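Local coordinates for protein extracellular ligand-binding receptor (PDB 5ERE) that probably senses extracellular solutes, binding 2-oxo-4-methylpentanoic acid in a domain of the leucine-binding protein family joined to tandem PAS-type sensor domains, at residues Q114-L119 with D148-Q153; A121-F126 with A181-S186; E189-A194 with L218-F223; P252-V257 with G291-V296; P307-K312 with F318-F323. All coordinates share one frame; numbering follows the deposited sequence.

Contacts 1 and 2 both start on helix 112-123 and cross along the chain: the segments alternate, so the loop closed by contact 1 at 148-153 overlaps the longer one closed by contact 2 on strand 181-185. Contact 3 follows in series, tying helix 190-199 to 218-223; it meets contact 2 where I193 packs on L184. Contact 4 closes the next loop, from the start of helix 254-271 to the turn at 291-294. Contact 5 is the short beta hairpin 304-314/317-320. It returns to helix 112-123 through Q118 and Y122, and touches contact 3 through L218 and F318. Contacts 1, 2 and 5 thus converge on one helix.

Contact 1: Q114-L119 with D148-Q153; sequences QEQEQL and DRFPKQ
Q116 carries its side-chain amide from helix 112-123 to the end of helix 137-149, where NE2 lies 3.7 Å from CB of R149 and equally near its CG. The reach comes from the torsions: CG is anti to the backbone N (chi1 -165°), and a bend at chi2 turns the amide toward R149. The amide and guanidinium planes are 77° apart, so these two flat groups do not lie along one another; NE2 meets the aliphatic root of R149 and not its charged end. A second, looser approach sets NE2 4.2 Å from F150 CE2, at an oblique position relative to the ring.

The dense part lies within 148-153. F150 is the first residue to leave helical geometry, and R149 folds back over it through a bend at chi2 (60°). CG of R149 sits 3.3 Å above the F150 ring plane, offset toward the rim, while F150 CZ lies 3.8 Å over the centre of the guanidinium. Across the segments the fit is much sparser: only 91 Å² is buried, and the two meet by van der Waals contact alone. Q116 NE2 is buried without a hydrogen-bonding partner in the model. R149 itself faces solvent.

The two helices belong to the alpha/beta lobe of the periplasmic-binding fold, in which helix 137-149 makes the crossover between parallel strands 129-134 and 154-160. W142 and M145 of that helix also touch Q116, while A120 and L123 of helix 112-123 pack against F150.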
# COMPACT_ATOMS: atom_id res chain seq x y z
N GLN A 114 -0.70 0.11 -7.25
CA GLN A 114 -0.64 -0.35 -5.88
C GLN A 114 0.81 -0.39 -5.42
O GLN A 114 1.11 0.07 -4.35
CB GLN A 114 -1.28 -1.74 -5.70
N GLU A 115 1.68 -0.97 -6.24
CA GLU A 115 3.07 -1.16 -5.85
C GLU A 115 3.76 0.20 -5.73
O GLU A 115 4.58 0.42 -4.82
CB GLU A 115 3.82 -2.06 -6.87
CG GLU A 115 5.27 -2.33 -6.43
CD GLU A 115 6.04 -3.26 -7.35
OE1 GLU A 115 5.54 -3.59 -8.44
OE2 GLU A 115 7.17 -3.67 -6.98
N GLN A 116 3.40 1.13 -6.61
CA GLN A 116 3.93 2.51 -6.59
C GLN A 116 3.57 3.28 -5.29
O GLN A 116 4.43 3.94 -4.69
CB GLN A 116 3.42 3.29 -7.81
CG GLN A 116 4.19 4.57 -8.06
CD GLN A 116 3.76 5.71 -7.16
OE1 GLN A 116 2.56 5.90 -6.91
NE2 GLN A 116 4.74 6.46 -6.64
N GLU A 117 2.32 3.13 -4.84
CA GLU A 117 1.85 3.69 -3.57
C GLU A 117 2.71 3.23 -2.39
O GLU A 117 2.99 4.00 -1.46
CB GLU A 117 0.40 3.30 -3.30
CG GLU A 117 -0.63 4.38 -3.59
CD GLU A 117 -1.99 3.81 -3.95
OE1 GLU A 117 -2.51 2.90 -3.22
OE2 GLU A 117 -2.53 4.27 -4.98
N GLN A 118 3.12 1.97 -2.41
CA GLN A 118 3.94 1.45 -1.33
C GLN A 118 5.40 1.97 -1.45
O GLN A 118 5.99 2.40 -0.46
CB GLN A 118 3.90 -0.07 -1.31
CG GLN A 118 2.45 -0.59 -1.03
CD GLN A 118 2.38 -2.08 -0.76
OE1 GLN A 118 1.83 -2.85 -1.57
NE2 GLN A 118 2.93 -2.49 0.38
N LEU A 119 5.97 1.87 -2.65
CA LEU A 119 7.33 2.31 -2.87
C LEU A 119 7.50 3.80 -2.49
O LEU A 119 8.56 4.19 -1.99
CB LEU A 119 7.73 2.07 -4.34
CG LEU A 119 9.16 2.44 -4.79
CD1 LEU A 119 10.20 1.55 -4.16
CD2 LEU A 119 9.27 2.34 -6.31
N ASP A 148 4.00 11.69 -11.59
CA ASP A 148 2.79 12.27 -11.04
C ASP A 148 2.88 12.44 -9.53
O ASP A 148 2.34 13.38 -8.95
CB ASP A 148 1.58 11.43 -11.39
CG ASP A 148 1.21 11.52 -12.85
OD1 ASP A 148 2.05 12.00 -13.65
OD2 ASP A 148 0.08 11.12 -13.21
N ARG A 149 3.58 11.51 -8.89
CA ARG A 149 3.64 11.46 -7.44
C ARG A 149 4.69 12.41 -6.93
O ARG A 149 4.51 13.04 -5.90
CB ARG A 149 3.94 10.03 -6.96
CG ARG A 149 4.24 9.92 -5.47
CD ARG A 149 3.08 10.39 -4.65
NE ARG A 149 3.31 10.25 -3.21
CZ ARG A 149 4.02 11.11 -2.47
NH1 ARG A 149 4.16 10.91 -1.17
NH2 ARG A 149 4.57 12.18 -3.04
N PHE A 150 5.79 12.49 -7.68
CA PHE A 150 6.95 13.24 -7.28
C PHE A 150 7.41 14.28 -8.34
O PHE A 150 8.55 14.23 -8.82
CB PHE A 150 8.08 12.27 -6.98
CG PHE A 150 7.84 11.39 -5.80
CD1 PHE A 150 7.83 11.91 -4.51
CD2 PHE A 150 7.67 10.01 -5.96
CE1 PHE A 150 7.62 11.08 -3.40
CE2 PHE A 150 7.47 9.18 -4.86
CZ PHE A 150 7.45 9.71 -3.58
N PRO A 151 6.52 15.22 -8.69
CA PRO A 151 6.85 16.27 -9.68
C PRO A 151 8.19 16.96 -9.44
O PRO A 151 8.98 17.10 -10.38
CB PRO A 151 5.73 17.28 -9.50
CG PRO A 151 4.61 16.51 -8.98
CD PRO A 151 5.20 15.46 -8.09
N LYS A 152 8.43 17.37 -8.21
CA LYS A 152 9.60 18.18 -7.89
C LYS A 152 10.84 17.32 -7.78
O LYS A 152 11.91 17.72 -8.22
CB LYS A 152 9.38 18.96 -6.59
N GLN A 153 10.69 16.13 -7.22
CA GLN A 153 11.85 15.32 -6.88
C GLN A 153 12.43 14.54 -8.07
O GLN A 153 13.61 14.17 -8.06
CB GLN A 153 11.50 14.34 -5.75
CG GLN A 153 11.20 14.98 -4.40
CD GLN A 153 9.87 15.71 -4.34
OE1 GLN A 153 8.99 15.54 -5.20
NE2 GLN A 153 9.71 16.55 -3.31

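Contact 2: A121-F126 with A181-S186; sequences AYLTDF and ALVLIS
In the alpha/beta lobe of this periplasmic-binding fold, L123 of helix 112-123 and F126, the last residue of the turn that follows from it, pack on A181 and V183 of strand 181-185, which pairs in parallel with strands 129-134 and 205-208. This type I beta turn from L123 to F126, with F126 N bonded to L123 O at 3.1 Å, brings the phenylalanine round to the start of the strand; the CA atoms of F126 and A181 are 6.6 Å apart.

A181 presents its methyl to one face of the F126 ring in a CH-pi contact: CB is 4.0 Å from the centroid and 24° off the ring normal, displaced toward the CD2 side. The other half of the contact is purely aliphatic. L123 ends in a fork, and both prongs reach one methyl of V183; the valine's chi1 of 166° leaves CG2 anti to the carbonyl carbon. A181 and V183, two residues apart, bracket the strand's contribution, whereas L182 between them points away.

L146 of helix 137-149 touches both L123 and V183, extending this apolar core. L123 CD2 stands 3.9 Å from V183 CG2, with CD1 about equally near the same methyl.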
# COMPACT_ATOMS: atom_id res chain seq x y z
N ALA A 121 6.48 5.34 -0.00
CA ALA A 121 6.75 5.57 1.42
C ALA A 121 8.24 5.68 1.67
O ALA A 121 8.66 6.32 2.62
CB ALA A 121 6.17 4.45 2.30
N TYR A 122 9.02 4.98 0.85
CA TYR A 122 10.48 5.03 0.95
C TYR A 122 11.02 6.26 0.20
O TYR A 122 11.84 7.00 0.73
CB TYR A 122 11.07 3.75 0.37
CG TYR A 122 12.57 3.66 0.46
CD1 TYR A 122 13.20 3.53 1.69
CD2 TYR A 122 13.36 3.67 -0.68
CE1 TYR A 122 14.58 3.44 1.79
CE2 TYR A 122 14.75 3.59 -0.60
CZ TYR A 122 15.35 3.47 0.65
OH TYR A 122 16.71 3.37 0.79
N LEU A 123 10.52 6.45 -1.02
CA LEU A 123 11.09 7.44 -1.96
C LEU A 123 10.87 8.88 -1.50
O LEU A 123 11.53 9.81 -1.97
CB LEU A 123 10.49 7.27 -3.37
CG LEU A 123 10.98 6.11 -4.24
CD1 LEU A 123 10.39 6.15 -5.66
CD2 LEU A 123 12.49 6.10 -4.31
N THR A 124 9.93 9.06 -0.58
CA THR A 124 9.53 10.40 -0.19
C THR A 124 10.65 11.11 0.62
O THR A 124 10.66 12.32 0.71
CB THR A 124 8.17 10.35 0.59
OG1 THR A 124 7.59 11.66 0.66
CG2 THR A 124 8.32 9.76 1.99
N ASP A 125 11.62 10.36 1.14
CA ASP A 125 12.74 10.94 1.88
C ASP A 125 13.96 11.24 1.00
O ASP A 125 15.08 11.40 1.49
CB ASP A 125 13.15 10.01 3.02
CG ASP A 125 12.05 9.84 4.04
OD1 ASP A 125 11.30 10.81 4.26
OD2 ASP A 125 11.94 8.72 4.61
N PHE A 126 13.72 11.28 -0.31
CA PHE A 126 14.76 11.60 -1.29
C PHE A 126 14.30 12.79 -2.12
O PHE A 126 13.24 12.73 -2.75
CB PHE A 126 15.04 10.41 -2.20
CG PHE A 126 15.58 9.21 -1.47
CD1 PHE A 126 14.72 8.28 -0.88
CD2 PHE A 126 16.94 9.00 -1.39
CE1 PHE A 126 15.23 7.19 -0.23
CE2 PHE A 126 17.45 7.91 -0.74
CZ PHE A 126 16.59 6.99 -0.16
N ALA A 181 18.39 9.11 -5.29
CA ALA A 181 17.99 7.72 -5.47
C ALA A 181 17.81 7.44 -6.95
O ALA A 181 17.23 8.25 -7.68
CB ALA A 181 16.73 7.42 -4.69
N LEU A 182 18.35 6.31 -7.39
CA LEU A 182 18.16 5.84 -8.76
C LEU A 182 17.20 4.65 -8.79
O LEU A 182 17.57 3.56 -8.38
CB LEU A 182 19.48 5.43 -9.39
CG LEU A 182 19.45 4.86 -10.82
CD1 LEU A 182 18.71 5.76 -11.78
CD2 LEU A 182 20.88 4.59 -11.33
N VAL A 183 16.00 4.88 -9.31
CA VAL A 183 14.99 3.85 -9.48
C VAL A 183 15.12 3.10 -10.80
O VAL A 183 14.94 3.67 -11.88
CB VAL A 183 13.59 4.47 -9.39
CG1 VAL A 183 12.49 3.49 -9.92
CG2 VAL A 183 13.34 4.87 -7.96
N LEU A 184 15.38 1.81 -10.70
CA LEU A 184 15.49 0.95 -11.87
C LEU A 184 14.22 0.13 -12.14
O LEU A 184 13.91 -0.78 -11.38
CB LEU A 184 16.66 0.01 -11.68
CG LEU A 184 17.93 0.78 -11.32
CD1 LEU A 184 18.98 -0.23 -11.05
CD2 LEU A 184 18.37 1.75 -12.45
N ILE A 185 13.50 0.43 -13.23
CA ILE A 185 12.38 -0.44 -13.59
C ILE A 185 12.97 -1.54 -14.49
O ILE A 185 12.98 -1.48 -15.71
CB ILE A 185 11.22 0.33 -14.27
CG1 ILE A 185 10.83 1.58 -13.47
CG2 ILE A 185 10.00 -0.58 -14.40
CD1 ILE A 185 10.59 1.36 -11.96
N SER A 186 13.46 -2.57 -13.80
CA SER A 186 14.32 -3.59 -14.35
C SER A 186 14.05 -4.94 -13.70
O SER A 186 13.70 -5.05 -12.52
CB SER A 186 15.81 -3.25 -14.12
OG SER A 186 16.13 -1.91 -14.42

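Contact 3: E189-A194 with L218-F223; sequences EAATIA and LAASAF
F223 leans on A194 with CB alone. Starting at that atom, the nearest neighbour is the main-chain carbonyl carbon of A194, 4.1 Å away, with A194 O and A194 CB both at 4.2 Å from the same F223 CB. The next atom, CG, is anti to the carbonyl carbon of F223 and beside its backbone N (chi1 -56°), and this torsion carries the ring away from 189-194. From CG to CZ the side chain therefore makes no contact with that segment; its ring goes on to K195 and R198, farther along helix 190-199.

One turn earlier, the second point of contact joins two methyls. CB of A191 and CB of A220 are 3.7 Å apart. The spacing of the backbones is even at both points, since the CA distances A191 to A220 and A194 to F223 are each 5.8 Å. A191 and A194 are three residues apart on their helix, as are A220 and F223 on the opposing segment, so the two contacts repeat at the same interval on both sides.

A220 occupies the junction between helices 215-219 and 221-224: it leaves helical geometry after the first and is the N-cap residue of the second. Its O accepts from F223 N at 2.8 Å, which fixes the short turn bearing both touching residues.

Helix 190-199 is the crossover between parallel strands 181-185 and 205-208. The side-chain atoms that meet are all apolar, and F223 CB also rests on the A194 carbonyl; the junction probably relies on close backbone approach and dispersion forces.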
# COMPACT_ATOMS: atom_id res chain seq x y z
N GLU A 189 18.53 -7.61 -15.47
CA GLU A 189 19.52 -6.78 -16.17
C GLU A 189 20.00 -5.64 -15.27
O GLU A 189 20.99 -4.95 -15.57
CB GLU A 189 18.94 -6.21 -17.51
CG GLU A 189 17.86 -5.13 -17.37
CD GLU A 189 16.44 -5.71 -17.21
OE1 GLU A 189 16.36 -6.91 -16.98
OE2 GLU A 189 15.45 -4.96 -17.35
N ALA A 190 19.30 -5.43 -14.16
CA ALA A 190 19.70 -4.46 -13.16
C ALA A 190 21.08 -4.71 -12.60
O ALA A 190 21.68 -3.78 -12.12
CB ALA A 190 18.69 -4.42 -12.03
N ALA A 191 21.58 -5.94 -12.62
CA ALA A 191 22.94 -6.19 -12.12
C ALA A 191 24.01 -5.52 -13.01
O ALA A 191 25.05 -5.09 -12.52
CB ALA A 191 23.20 -7.67 -12.02
N THR A 192 23.73 -5.43 -14.30
CA THR A 192 24.61 -4.74 -15.24
C THR A 192 24.45 -3.22 -15.14
O THR A 192 25.44 -2.46 -15.13
CB THR A 192 24.34 -5.19 -16.68
OG1 THR A 192 24.73 -6.56 -16.80
CG2 THR A 192 25.12 -4.35 -17.72
N ILE A 193 23.20 -2.78 -15.06
CA ILE A 193 22.92 -1.36 -14.87
C ILE A 193 23.64 -0.87 -13.61
O ILE A 193 24.35 0.12 -13.66
CB ILE A 193 21.40 -1.10 -14.78
CG1 ILE A 193 20.73 -1.44 -16.11
CG2 ILE A 193 21.12 0.36 -14.49
CD1 ILE A 193 19.16 -1.48 -16.06
N ALA A 194 23.49 -1.60 -12.50
CA ALA A 194 24.15 -1.27 -11.24
C ALA A 194 25.67 -1.13 -11.39
O ALA A 194 26.26 -0.20 -10.85
CB ALA A 194 23.85 -2.33 -10.19
N LEU A 218 21.63 -10.70 -7.13
CA LEU A 218 22.30 -11.09 -5.89
C LEU A 218 23.80 -11.38 -6.07
O LEU A 218 24.63 -11.04 -5.22
CB LEU A 218 21.60 -12.31 -5.30
CG LEU A 218 22.24 -12.98 -4.09
CD1 LEU A 218 22.47 -12.00 -2.98
CD2 LEU A 218 21.31 -14.08 -3.64
N ALA A 219 24.14 -12.03 -7.18
CA ALA A 219 25.51 -12.39 -7.50
C ALA A 219 26.39 -11.15 -7.64
O ALA A 219 27.59 -11.20 -7.36
CB ALA A 219 25.54 -13.19 -8.79
N ALA A 220 25.77 -10.06 -8.08
CA ALA A 220 26.43 -8.79 -8.30
C ALA A 220 26.34 -7.88 -7.08
O ALA A 220 26.36 -6.65 -7.23
CB ALA A 220 25.82 -8.11 -9.51
N SER A 221 26.29 -8.47 -5.89
CA SER A 221 26.19 -7.69 -4.65
C SER A 221 27.36 -6.72 -4.45
O SER A 221 27.26 -5.78 -3.66
CB SER A 221 26.10 -8.62 -3.44
OG SER A 221 27.07 -9.64 -3.49
N ALA A 222 28.45 -6.93 -5.17
CA ALA A 222 29.55 -5.99 -5.12
C ALA A 222 29.03 -4.62 -5.53
O ALA A 222 29.49 -3.59 -5.03
CB ALA A 222 30.70 -6.44 -6.05
N PHE A 223 28.04 -4.61 -6.43
CA PHE A 223 27.48 -3.35 -6.92
C PHE A 223 26.05 -3.09 -6.42
O PHE A 223 25.64 -1.93 -6.28
CB PHE A 223 27.51 -3.34 -8.44
CG PHE A 223 28.88 -3.56 -9.02
CD1 PHE A 223 29.79 -2.52 -9.10
CD2 PHE A 223 29.26 -4.81 -9.47
CE1 PHE A 223 31.07 -2.73 -9.64
CE2 PHE A 223 30.53 -5.03 -9.99
CZ PHE A 223 31.43 -3.99 -10.08

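Contact 4: P252-V257 with G291-V296; sequences PGFFGV and GALGKV. With COI (2-oxo-4-methylpentanoic acid), chain B.
The CA atoms of V257 and A292 come within 5.9 Å where the first turn of helix 254-271 meets a type I beta turn, G291 to G294. That turn closes a two-residue beta hairpin: G294 N bonds to G291 O at 2.9 Å, and G291 N bonds in return to G294 O.

V257 points at the turn and inserts CG1, anti to its backbone N (chi1 169°), between the two corner residues. This methyl lies 3.5 Å from A292 C, and is 3.7 Å from L293 CD2. The same leucine branch also meets F254, whose CE1 is 3.8 Å from L293 CD2, approaching obliquely to the ring.

F255, on the far side of the helix, points instead into the ligand pocket. Its CE1 lies 3.4 Å from the keto oxygen O3 of bound 2-oxo-4-methylpentanoic acid, which sits at the ring edge, while F254 CD2 covers the centre of one F255 face. F254 thus links pocket and turn.

D261, one turn farther along the helix, accepts from the backbone N of A292 and of L293. Y306 of strand 304-314 touches both F254 and L293, and M241 of helix 239-248 packs on V257.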
# COMPACT_ATOMS: atom_id res chain seq x y z
N PRO A 252 12.73 -20.78 -6.92
CA PRO A 252 11.90 -20.02 -7.84
C PRO A 252 11.65 -18.62 -7.32
O PRO A 252 11.42 -18.49 -6.12
CB PRO A 252 10.61 -20.83 -7.88
CG PRO A 252 10.53 -21.45 -6.51
CD PRO A 252 11.93 -21.60 -5.99
N GLY A 253 11.70 -17.61 -8.17
CA GLY A 253 11.29 -16.29 -7.76
C GLY A 253 9.80 -16.04 -7.97
O GLY A 253 9.03 -16.98 -8.11
N PHE A 254 9.42 -14.77 -8.02
CA PHE A 254 8.02 -14.38 -8.07
C PHE A 254 7.28 -15.05 -9.20
O PHE A 254 6.12 -15.49 -9.04
CB PHE A 254 7.86 -12.86 -8.26
CG PHE A 254 6.50 -12.49 -8.71
CD1 PHE A 254 5.46 -12.44 -7.80
CD2 PHE A 254 6.23 -12.27 -10.05
CE1 PHE A 254 4.17 -12.17 -8.21
CE2 PHE A 254 4.95 -12.00 -10.47
CZ PHE A 254 3.92 -11.95 -9.54
N PHE A 255 7.91 -15.10 -10.36
CA PHE A 255 7.18 -15.53 -11.53
C PHE A 255 6.84 -17.01 -11.49
O PHE A 255 5.76 -17.39 -11.91
CB PHE A 255 7.96 -15.21 -12.78
CG PHE A 255 8.25 -13.74 -12.93
CD1 PHE A 255 7.34 -12.92 -13.56
CD2 PHE A 255 9.42 -13.19 -12.39
CE1 PHE A 255 7.58 -11.54 -13.70
CE2 PHE A 255 9.67 -11.80 -12.52
CZ PHE A 255 8.74 -10.99 -13.18
N GLY A 256 7.78 -17.84 -11.04
CA GLY A 256 7.50 -19.24 -10.76
C GLY A 256 6.36 -19.42 -9.77
O GLY A 256 5.44 -20.20 -10.01
N VAL A 257 6.43 -18.71 -8.65
CA VAL A 257 5.44 -18.83 -7.58
C VAL A 257 4.05 -18.47 -8.13
O VAL A 257 3.06 -19.18 -7.90
CB VAL A 257 5.79 -17.90 -6.38
CG1 VAL A 257 4.62 -17.81 -5.36
CG2 VAL A 257 7.07 -18.36 -5.72
N GLY A 291 -2.34 -20.04 -1.42
CA GLY A 291 -1.45 -20.83 -2.24
C GLY A 291 -0.03 -20.32 -2.06
O GLY A 291 0.29 -19.73 -1.04
N ALA A 292 0.80 -20.56 -3.05
CA ALA A 292 2.21 -20.27 -2.91
C ALA A 292 2.46 -18.78 -2.77
O ALA A 292 3.43 -18.37 -2.08
CB ALA A 292 2.99 -20.85 -4.07
N LEU A 293 1.58 -17.96 -3.37
CA LEU A 293 1.69 -16.49 -3.27
C LEU A 293 1.11 -15.98 -1.98
O LEU A 293 1.01 -14.78 -1.78
CB LEU A 293 0.94 -15.79 -4.39
CG LEU A 293 1.46 -15.76 -5.81
CD1 LEU A 293 0.28 -15.32 -6.76
CD2 LEU A 293 2.60 -14.75 -5.85
N GLY A 294 0.62 -16.88 -1.14
CA GLY A 294 -0.04 -16.47 0.08
C GLY A 294 -1.53 -16.33 -0.18
O GLY A 294 -2.06 -16.96 -1.06
N LYS A 295 -2.18 -15.49 0.62
CA LYS A 295 -3.60 -15.21 0.47
C LYS A 295 -3.79 -14.19 -0.64
O LYS A 295 -3.30 -13.05 -0.53
CB LYS A 295 -4.18 -14.71 1.78
CG LYS A 295 -5.68 -14.45 1.71
CD LYS A 295 -6.23 -14.01 3.05
CE LYS A 295 -7.63 -13.50 2.91
NZ LYS A 295 -7.93 -12.60 4.03
N VAL A 296 -4.45 -14.62 -1.71
CA VAL A 296 -4.71 -13.82 -2.90
C VAL A 296 -6.20 -13.56 -3.01
O VAL A 296 -6.98 -14.49 -2.96
CB VAL A 296 -4.22 -14.53 -4.21
CG1 VAL A 296 -4.65 -13.66 -5.47
CG2 VAL A 296 -2.70 -14.79 -4.17
C1 COI B . 5.61 -7.02 -15.93
O1 COI B . 5.31 -6.64 -17.10
O2 COI B . 4.95 -6.66 -14.92
C2 COI B . 6.75 -7.97 -15.77
O3 COI B . 7.09 -8.32 -14.66
C3 COI B . 7.38 -8.45 -17.05
C4 COI B . 8.61 -9.24 -16.75
C5 COI B . 8.84 -10.17 -17.92
C6 COI B . 9.71 -8.21 -16.57

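Contact 5: P307-K312 with F318-F323; sequences PYIFKK and FRVAEF. With EDO (1,2-ethanediol), chain H.
The rings of F310 and F323 meet obliquely, their planes 42° apart and centroids 5.8 Å apart; F323 CZ comes 4.2 Å from F310 CB. At the edge of F323, near its plane, is O1 of a 1,2-ethanediol, probably from the crystallisation liquor, and the ring of Y122 from helix 112-123 also meets F323.

F310 lies on strand 304-314, which forms an antiparallel hairpin with strand 317-320; F323 follows in the loop beyond it. K312 and R319 form a hydrogen-bonded pair: K312 N to R319 O measures 2.8 Å, in the carbonyl plane, and R319 N to K312 O 3.0 Å. K311 and V320 are the neighbouring non-hydrogen-bonded pair. Beyond it A321 N donates to F310 O at 2.8 Å, almost straight (172°), though from above the carbonyl plane.

I309 reaches V320 through its end methyl, CD1, 3.6 Å from V320 CG2, the two side chains crossing at about a right angle. K311 bends at chi3 (87°) and its NZ bonds to Q213 OE1 and, at 2.9 Å, to a water that donates to F318 O.

Backbone bonds set the register, while apolar contacts fill the flanks. The two partners of K311 NZ probably offset the cost of burying its charge.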
# COMPACT_ATOMS: atom_id res chain seq x y z
N PRO A 307 -0.45 -8.61 -0.17
CA PRO A 307 0.45 -7.58 0.37
C PRO A 307 1.90 -7.64 -0.16
O PRO A 307 2.38 -8.68 -0.63
CB PRO A 307 0.40 -7.83 1.88
CG PRO A 307 -0.03 -9.31 2.02
CD PRO A 307 -0.94 -9.55 0.87
N TYR A 308 2.56 -6.48 -0.12
CA TYR A 308 3.95 -6.28 -0.49
C TYR A 308 4.73 -5.76 0.72
O TYR A 308 4.16 -5.14 1.66
CB TYR A 308 4.13 -5.26 -1.66
CG TYR A 308 3.95 -5.78 -3.06
CD1 TYR A 308 2.88 -6.59 -3.40
CD2 TYR A 308 4.83 -5.44 -4.05
CE1 TYR A 308 2.71 -7.06 -4.69
CE2 TYR A 308 4.69 -5.90 -5.33
CZ TYR A 308 3.61 -6.73 -5.64
OH TYR A 308 3.43 -7.21 -6.90
N ILE A 309 6.04 -5.99 0.68
CA ILE A 309 6.95 -5.46 1.67
C ILE A 309 8.16 -4.84 0.98
O ILE A 309 8.39 -5.03 -0.22
CB ILE A 309 7.48 -6.51 2.64
CG1 ILE A 309 8.02 -7.72 1.86
CG2 ILE A 309 6.40 -6.90 3.59
CD1 ILE A 309 8.96 -8.63 2.64
N PHE A 310 8.92 -4.13 1.78
CA PHE A 310 10.27 -3.74 1.37
C PHE A 310 11.29 -4.83 1.63
O PHE A 310 11.30 -5.46 2.69
CB PHE A 310 10.66 -2.47 2.08
CG PHE A 310 10.00 -1.27 1.51
CD1 PHE A 310 10.46 -0.71 0.33
CD2 PHE A 310 8.90 -0.70 2.13
CE1 PHE A 310 9.84 0.41 -0.21
CE2 PHE A 310 8.28 0.42 1.59
CZ PHE A 310 8.75 0.97 0.41
N LYS A 311 12.10 -5.06 0.61
CA LYS A 311 13.22 -5.96 0.69
C LYS A 311 14.49 -5.24 0.29
O LYS A 311 14.46 -4.14 -0.26
CB LYS A 311 12.98 -7.17 -0.20
CG LYS A 311 11.87 -8.02 0.32
CD LYS A 311 11.70 -9.31 -0.43
CE LYS A 311 12.60 -10.45 0.10
NZ LYS A 311 12.38 -11.66 -0.72
N LYS A 312 15.62 -5.85 0.61
CA LYS A 312 16.88 -5.28 0.16
C LYS A 312 17.89 -6.35 -0.17
O LYS A 312 17.84 -7.46 0.33
CB LYS A 312 17.43 -4.33 1.21
CG LYS A 312 18.07 -5.00 2.39
CD LYS A 312 18.41 -3.98 3.46
CE LYS A 312 19.42 -2.91 3.04
NZ LYS A 312 19.10 -1.61 3.71
N PHE A 318 18.78 -11.89 -0.43
CA PHE A 318 17.61 -11.02 -0.43
C PHE A 318 16.95 -11.08 0.93
O PHE A 318 16.62 -12.16 1.40
CB PHE A 318 16.61 -11.45 -1.50
CG PHE A 318 17.13 -11.37 -2.88
CD1 PHE A 318 17.39 -10.14 -3.47
CD2 PHE A 318 17.36 -12.51 -3.60
CE1 PHE A 318 17.82 -10.07 -4.75
CE2 PHE A 318 17.82 -12.45 -4.88
CZ PHE A 318 18.05 -11.22 -5.46
N ARG A 319 16.74 -9.92 1.55
CA ARG A 319 16.21 -9.85 2.91
C ARG A 319 15.01 -8.93 3.04
O ARG A 319 14.87 -7.97 2.28
CB ARG A 319 17.29 -9.35 3.88
CG ARG A 319 18.48 -10.27 4.02
CD ARG A 319 18.16 -11.46 4.88
NE ARG A 319 19.31 -12.35 5.00
CZ ARG A 319 19.56 -13.37 4.18
NH1 ARG A 319 20.65 -14.11 4.37
NH2 ARG A 319 18.75 -13.65 3.17
N VAL A 320 14.19 -9.19 4.05
CA VAL A 320 13.15 -8.25 4.42
C VAL A 320 13.81 -7.01 5.00
O VAL A 320 14.72 -7.10 5.83
CB VAL A 320 12.17 -8.85 5.44
CG1 VAL A 320 11.17 -7.80 5.93
CG2 VAL A 320 11.43 -10.02 4.83
N ALA A 321 13.39 -5.84 4.54
CA ALA A 321 14.03 -4.61 5.01
C ALA A 321 13.54 -4.31 6.41
O ALA A 321 12.37 -3.98 6.61
CB ALA A 321 13.73 -3.45 4.08
N GLU A 322 14.44 -4.38 7.38
CA GLU A 322 14.09 -4.13 8.78
C GLU A 322 13.56 -2.70 8.97
O GLU A 322 12.71 -2.46 9.84
CB GLU A 322 15.31 -4.38 9.68
N PHE A 323 14.02 -1.76 8.14
CA PHE A 323 13.71 -0.35 8.35
C PHE A 323 12.23 0.00 8.19
O PHE A 323 11.75 0.96 8.78
CB PHE A 323 14.55 0.52 7.40
CG PHE A 323 14.14 0.47 5.96
CD1 PHE A 323 13.03 1.17 5.51
CD2 PHE A 323 14.91 -0.20 5.04
CE1 PHE A 323 12.67 1.14 4.17
CE2 PHE A 323 14.56 -0.23 3.70
CZ PHE A 323 13.43 0.44 3.27
C1 EDO H . 17.49 -3.48 6.37
O1 EDO H . 16.90 -2.47 7.18
C2 EDO H . 17.87 -4.73 7.16
O2 EDO H . 18.48 -5.67 6.27
O HOH W 1 14.35 -13.50 0.39